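Local coordinates for UDP-glucose 4-epimerase (Brucella ovis, PDB 4WOK), which probably interconverts UDP-glucose and UDP-galactose by inverting the configuration at C4 of the sugar, using bound NAD as redox cofactor, at residues A[99-104]-A[151-157]. The protein carries 2 engineered substitutions. Numbering follows the deposited sequence. Where two conformers were deposited one is given.
Sequences YYRNNV and YGRTKLI. With NAD (nicotinamide-adenine-dinucleotide), chain B.
In the NAD-binding Rossmann domain, Thr154 on the YxxxK helix 150-169 packs as a knob into a hole formed by Tyr99, Tyr100, Asn103 and Val104 of helix 96-116; the two segments run roughly parallel, their axes 31° apart and 9.1 Å at closest approach. Its methyl CG2 stands over one face of the Tyr100 ring, 4.0 Å from the centroid, a CH-pi contact. A chi1 of 60° sets OG1 between the backbone N and the carbonyl carbon, where Asn103 ND2 donates to Thr154 OG1 over 3.1 Å at 152°, the hydroxyl tilted slightly from the amide plane; OG1 also bonds to Pro150 O, one turn back. Asn103 ND2 also bonds to Ser86 O, which fixes the amide between loop and helix. A water links the carbonyls of Asn103 and Thr154. Outward, Val104 CG1 meets Ile157 CG2 at 3.8 Å; toward the cofactor, Tyr99 CE2 lies 3.9 Å from Tyr151 CD1. Both helices reach NAD: Asn102 pairs with the adenine through OD1 and ND2, while on the nicotinamide ribose Tyr151 OH shares a hydrogen bond with O2D (2.9 Å) and Lys155 NZ donates to O3D (2.9 Å). Such a Tyr/Lys pair is the hallmark of short-chain dehydrogenases/reductases, the superfamily including UDP-glucose 4-epimerases.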
ATOM      1  N   TYR A  99      11.880  -9.461   7.155  1.00 19.64           N
ATOM      2  CA  TYR A  99      10.604  -8.825   7.463  1.00 22.23           C
ATOM      3  C   TYR A  99      10.494  -8.465   8.956  1.00 27.18           C
ATOM      4  O   TYR A  99      10.049  -7.366   9.291  1.00 23.44           O
ATOM      5  CB  TYR A  99       9.440  -9.716   6.979  1.00 25.79           C
ATOM      6  CG  TYR A  99       9.319  -9.591   5.476  1.00 23.63           C
ATOM      7  CD1 TYR A  99      10.266 -10.172   4.643  1.00 24.12           C
ATOM      8  CD2 TYR A  99       8.332  -8.800   4.898  1.00 26.54           C
ATOM      9  CE1 TYR A  99      10.214 -10.004   3.274  1.00 27.40           C
ATOM     10  CE2 TYR A  99       8.263  -8.634   3.518  1.00 24.62           C
ATOM     11  CZ  TYR A  99       9.210  -9.239   2.713  1.00 29.07           C
ATOM     12  OH  TYR A  99       9.168  -9.081   1.347  1.00 24.87           O
ATOM     13  N   TYR A 100      10.931  -9.341   9.853  1.00 22.90           N
ATOM     14  CA  TYR A 100      10.936  -8.955  11.274  1.00 24.53           C
ATOM     15  C   TYR A 100      11.877  -7.777  11.505  1.00 21.89           C
ATOM     16  O   TYR A 100      11.564  -6.884  12.281  1.00 23.93           O
ATOM     17  CB  TYR A 100      11.325 -10.135  12.184  1.00 21.27           C
ATOM     18  CG  TYR A 100      10.205 -11.129  12.423  1.00 22.71           C
ATOM     19  CD1 TYR A 100       9.270 -10.918  13.430  1.00 20.04           C
ATOM     20  CD2 TYR A 100      10.084 -12.284  11.649  1.00 21.93           C
ATOM     21  CE1 TYR A 100       8.247 -11.814  13.662  1.00 21.23           C
ATOM     22  CE2 TYR A 100       9.050 -13.188  11.870  1.00 23.36           C
ATOM     23  CZ  TYR A 100       8.136 -12.942  12.877  1.00 24.59           C
ATOM     24  OH  TYR A 100       7.107 -13.812  13.132  1.00 23.59           O
ATOM     25  N   ARG A 101      13.013  -7.745  10.813  1.00 16.25           N
ATOM     26  CA  ARG A 101      13.968  -6.651  11.019  1.00 21.40           C
ATOM     27  C   ARG A 101      13.416  -5.314  10.506  1.00 22.79           C
ATOM     28  O   ARG A 101      13.366  -4.330  11.239  1.00 19.03           O
ATOM     29  CB  ARG A 101      15.297  -6.946  10.337  1.00 20.60           C
ATOM     30  CG  ARG A 101      16.253  -5.751  10.301  1.00 21.91           C
ATOM     31  CD  ARG A 101      17.579  -6.101   9.631  1.00 25.05           C
ATOM     32  NE  ARG A 101      18.493  -4.954   9.578  1.00 24.63           N
ATOM     33  CZ  ARG A 101      19.347  -4.646  10.548  1.00 28.92           C
ATOM     34  NH1 ARG A 101      19.407  -5.393  11.644  1.00 33.65           N
ATOM     35  NH2 ARG A 101      20.151  -3.592  10.427  1.00 31.76           N
ATOM     36  N   ASN A 102      13.013  -5.284   9.237  1.00 20.91           N
ATOM     37  CA  ASN A 102      12.542  -4.043   8.615  1.00 23.28           C
ATOM     38  C   ASN A 102      11.188  -3.610   9.167  1.00 24.64           C
ATOM     39  O   ASN A 102      10.978  -2.442   9.512  1.00 25.61           O
ATOM     40  CB  ASN A 102      12.453  -4.211   7.092  1.00 18.29           C
ATOM     41  CG  ASN A 102      12.941  -2.974   6.319  1.00 38.02           C
ATOM     42  OD1 ASN A 102      13.917  -2.314   6.705  1.00 33.26           O
ATOM     43  ND2 ASN A 102      12.270  -2.676   5.202  1.00 45.12           N
ATOM     44  N   ASN A 103      10.259  -4.546   9.264  1.00 18.31           N
ATOM     45  CA  ASN A 103       8.888  -4.180   9.601  1.00 19.78           C
ATOM     46  C   ASN A 103       8.580  -4.054  11.089  1.00 23.70           C
ATOM     47  O   ASN A 103       7.751  -3.228  11.481  1.00 23.81           O
ATOM     48  CB  ASN A 103       7.935  -5.185   8.989  1.00 24.88           C
ATOM     49  CG  ASN A 103       8.037  -5.225   7.479  1.00 36.26           C
ATOM     50  OD1 ASN A 103       8.893  -4.555   6.881  1.00 30.06           O
ATOM     51  ND2 ASN A 103       7.159  -6.002   6.846  1.00 32.84           N
ATOM     52  N   VAL A 104       9.218  -4.870  11.921  1.00 19.72           N
ATOM     53  CA  VAL A 104       9.025  -4.754  13.366  1.00 17.82           C
ATOM     54  C   VAL A 104      10.121  -3.874  13.971  1.00 20.70           C
ATOM     55  O   VAL A 104       9.823  -2.854  14.577  1.00 20.18           O
ATOM     56  CB  VAL A 104       9.001  -6.136  14.058  1.00 20.13           C
ATOM     57  CG1 VAL A 104       8.782  -5.985  15.578  1.00 16.79           C
ATOM     58  CG2 VAL A 104       7.892  -7.000  13.438  1.00 18.20           C
ATOM     59  N   TYR A 151       4.984 -11.749   6.418  1.00 27.35           N
ATOM     60  CA  TYR A 151       4.625 -10.395   6.016  1.00 27.23           C
ATOM     61  C   TYR A 151       3.378  -9.925   6.759  1.00 29.96           C
ATOM     62  O   TYR A 151       3.411  -8.884   7.414  1.00 26.63           O
ATOM     63  CB  TYR A 151       4.399 -10.303   4.511  1.00 30.95           C
ATOM     64  CG  TYR A 151       3.801  -8.975   4.083  1.00 33.65           C
ATOM     65  CD1 TYR A 151       4.544  -7.800   4.163  1.00 34.14           C
ATOM     66  CD2 TYR A 151       2.496  -8.897   3.600  1.00 32.52           C
ATOM     67  CE1 TYR A 151       4.006  -6.586   3.774  1.00 40.18           C
ATOM     68  CE2 TYR A 151       1.951  -7.680   3.201  1.00 32.99           C
ATOM     69  CZ  TYR A 151       2.714  -6.532   3.292  1.00 40.27           C
ATOM     70  OH  TYR A 151       2.189  -5.318   2.910  1.00 41.92           O
ATOM     71  N   GLY A 152       2.291 -10.695   6.662  1.00 23.97           N
ATOM     72  CA  GLY A 152       1.082 -10.400   7.415  1.00 27.42           C
ATOM     73  C   GLY A 152       1.346 -10.338   8.912  1.00 29.24           C
ATOM     74  O   GLY A 152       0.848  -9.460   9.609  1.00 23.87           O
ATOM     75  N   ARG A 153       2.154 -11.267   9.408  1.00 25.84           N
ATOM     76  CA  ARG A 153       2.517 -11.324  10.819  0.51 27.77           C
ATOM     77  C   ARG A 153       3.163 -10.023  11.280  1.00 26.36           C
ATOM     78  O   ARG A 153       2.821  -9.457  12.314  1.00 24.70           O
ATOM     79  CB  ARG A 153       3.478 -12.489  11.056  0.51 32.28           C
ATOM     80  CG  ARG A 153       3.669 -12.891  12.505  0.51 36.26           C
ATOM     81  CD  ARG A 153       2.803 -14.103  12.843  0.51 39.89           C
ATOM     82  NE  ARG A 153       1.677 -13.726  13.685  0.51 38.50           N
ATOM     83  CZ  ARG A 153       0.553 -14.421  13.796  0.51 35.24           C
ATOM     84  NH1 ARG A 153      -0.408 -13.976  14.596  0.51 35.15           N
ATOM     85  NH2 ARG A 153       0.387 -15.548  13.104  0.51 25.99           N
ATOM     86  N   THR A 154       4.126  -9.538  10.498  1.00 21.02           N
ATOM     87  CA  THR A 154       4.879  -8.374  10.943  1.00 21.09           C
ATOM     88  C   THR A 154       4.050  -7.089  10.835  1.00 22.09           C
ATOM     89  O   THR A 154       4.233  -6.174  11.634  1.00 19.61           O
ATOM     90  CB  THR A 154       6.203  -8.214  10.156  1.00 28.37           C
ATOM     91  OG1 THR A 154       5.931  -8.062   8.761  1.00 31.89           O
ATOM     92  CG2 THR A 154       7.106  -9.420  10.379  1.00 29.57           C
ATOM     93  N   LYS A 155       3.134  -7.020   9.869  1.00 18.49           N
ATOM     94  CA  LYS A 155       2.215  -5.865   9.798  1.00 18.53           C
ATOM     95  C   LYS A 155       1.273  -5.838  11.010  1.00 24.92           C
ATOM     96  O   LYS A 155       0.969  -4.782  11.550  1.00 22.20           O
ATOM     97  CB  LYS A 155       1.391  -5.902   8.496  1.00 21.45           C
ATOM     98  CG  LYS A 155       2.211  -5.615   7.240  1.00 24.57           C
ATOM     99  CD  LYS A 155       2.736  -4.175   7.286  1.00 26.07           C
ATOM    100  CE  LYS A 155       3.498  -3.782   6.019  1.00 35.44           C
ATOM    101  NZ  LYS A 155       3.840  -2.305   6.082  1.00 44.12           N
ATOM    102  N   LEU A 156       0.800  -7.009  11.421  1.00 22.25           N
ATOM    103  CA  LEU A 156      -0.047  -7.118  12.605  1.00 24.07           C
ATOM    104  C   LEU A 156       0.703  -6.698  13.874  1.00 25.21           C
ATOM    105  O   LEU A 156       0.154  -6.007  14.737  1.00 26.43           O
ATOM    106  CB  LEU A 156      -0.558  -8.552  12.752  1.00 27.62           C
ATOM    107  CG  LEU A 156      -1.490  -8.827  13.935  1.00 29.94           C
ATOM    108  CD1 LEU A 156      -2.709  -7.920  13.848  1.00 28.73           C
ATOM    109  CD2 LEU A 156      -1.914 -10.294  13.950  1.00 28.89           C
ATOM    110  N   ILE A 157       1.954  -7.129  13.987  1.00 23.61           N
ATOM    111  CA  ILE A 157       2.784  -6.763  15.139  1.00 22.15           C
ATOM    112  C   ILE A 157       2.935  -5.247  15.206  1.00 21.15           C
ATOM    113  O   ILE A 157       2.801  -4.658  16.274  1.00 20.78           O
ATOM    114  CB  ILE A 157       4.177  -7.427  15.074  1.00 22.73           C
ATOM    115  CG1 ILE A 157       4.056  -8.943  15.250  1.00 24.02           C
ATOM    116  CG2 ILE A 157       5.125  -6.810  16.119  1.00 18.60           C
ATOM    117  CD1 ILE A 157       5.333  -9.696  14.875  1.00 24.25           C
TER
HETATM  118  PA  NAD B 400       7.710   0.483  -2.362  1.00 18.84           P
HETATM  119  O1A NAD B 400       8.812  -0.511  -2.046  1.00 20.23           O
HETATM  120  O2A NAD B 400       7.559   1.179  -3.683  1.00 19.51           O
HETATM  121  O5B NAD B 400       7.984   1.783  -1.250  1.00 21.21           O
HETATM  122  C5B NAD B 400       8.691   1.340  -0.112  1.00 15.40           C
HETATM  123  C4B NAD B 400       9.609   2.535   0.257  1.00 15.82           C
HETATM  124  O4B NAD B 400      10.175   2.344   1.561  1.00 18.45           O
HETATM  125  C3B NAD B 400      10.734   2.465  -0.782  1.00 16.03           C
HETATM  126  O3B NAD B 400      10.927   3.765  -1.281  1.00 16.55           O
HETATM  127  C2B NAD B 400      11.939   1.977   0.061  1.00 14.48           C
HETATM  128  O2B NAD B 400      13.116   2.492  -0.423  1.00 15.62           O
HETATM  129  C1B NAD B 400      11.591   2.593   1.464  1.00 14.01           C
HETATM  130  N9A NAD B 400      12.164   1.809   2.575  1.00 15.86           N
HETATM  131  C8A NAD B 400      12.090   0.419   2.812  1.00 17.63           C
HETATM  132  N7A NAD B 400      12.703   0.058   3.945  1.00 17.63           N
HETATM  133  C5A NAD B 400      13.199   1.262   4.462  1.00 20.33           C
HETATM  134  C6A NAD B 400      13.944   1.549   5.626  1.00 19.91           C
HETATM  135  N6A NAD B 400      14.317   0.539   6.481  1.00 14.20           N
HETATM  136  N1A NAD B 400      14.294   2.828   5.900  1.00 18.63           N
HETATM  137  C2A NAD B 400      13.908   3.800   5.011  1.00 14.25           C
HETATM  138  N3A NAD B 400      13.202   3.670   3.850  1.00 15.49           N
HETATM  139  C4A NAD B 400      12.862   2.364   3.625  1.00 15.97           C
HETATM  140  O3  NAD B 400       6.460  -0.345  -1.782  1.00 18.72           O
HETATM  141  PN  NAD B 400       5.004   0.347  -1.900  1.00 23.39           P
HETATM  142  O1N NAD B 400       4.908   1.821  -2.174  1.00 20.36           O
HETATM  143  O2N NAD B 400       4.169  -0.711  -2.532  1.00 29.35           O
HETATM  144  O5D NAD B 400       4.228   0.145  -0.370  1.00 34.97           O
HETATM  145  C5D NAD B 400       4.852   0.797   0.622  1.00 36.16           C
HETATM  146  C4D NAD B 400       3.966   0.609   1.853  1.00 23.04           C
HETATM  147  O4D NAD B 400       2.614   0.178   1.412  1.00 21.98           O
HETATM  148  C3D NAD B 400       4.514  -0.555   2.704  1.00 26.13           C
HETATM  149  O3D NAD B 400       4.193  -0.240   4.021  1.00 30.12           O
HETATM  150  C2D NAD B 400       3.662  -1.724   2.199  1.00 32.83           C
HETATM  151  O2D NAD B 400       3.480  -2.736   3.108  1.00 40.86           O
HETATM  152  C1D NAD B 400       2.311  -0.973   2.130  1.00 24.26           C
HETATM  153  N1N NAD B 400       1.319  -1.833   1.309  1.00 25.24           N
HETATM  154  C2N NAD B 400       1.513  -1.896  -0.069  1.00 26.59           C
HETATM  155  C3N NAD B 400       0.613  -2.678  -0.838  1.00 25.97           C
HETATM  156  C7N NAD B 400       0.813  -2.757  -2.328  1.00 31.14           C
HETATM  157  O7N NAD B 400       0.027  -3.402  -3.028  1.00 25.78           O
HETATM  158  N7N NAD B 400       1.888  -2.094  -2.886  1.00 20.89           N
HETATM  159  C4N NAD B 400      -0.421  -3.363  -0.195  1.00 27.60           C
HETATM  160  C5N NAD B 400      -0.584  -3.280   1.187  1.00 32.73           C
HETATM  161  C6N NAD B 400       0.305  -2.505   1.945  1.00 31.50           C
HETATM  162  O   HOH W   1       5.401  -3.621  10.148  1.00 41.72           O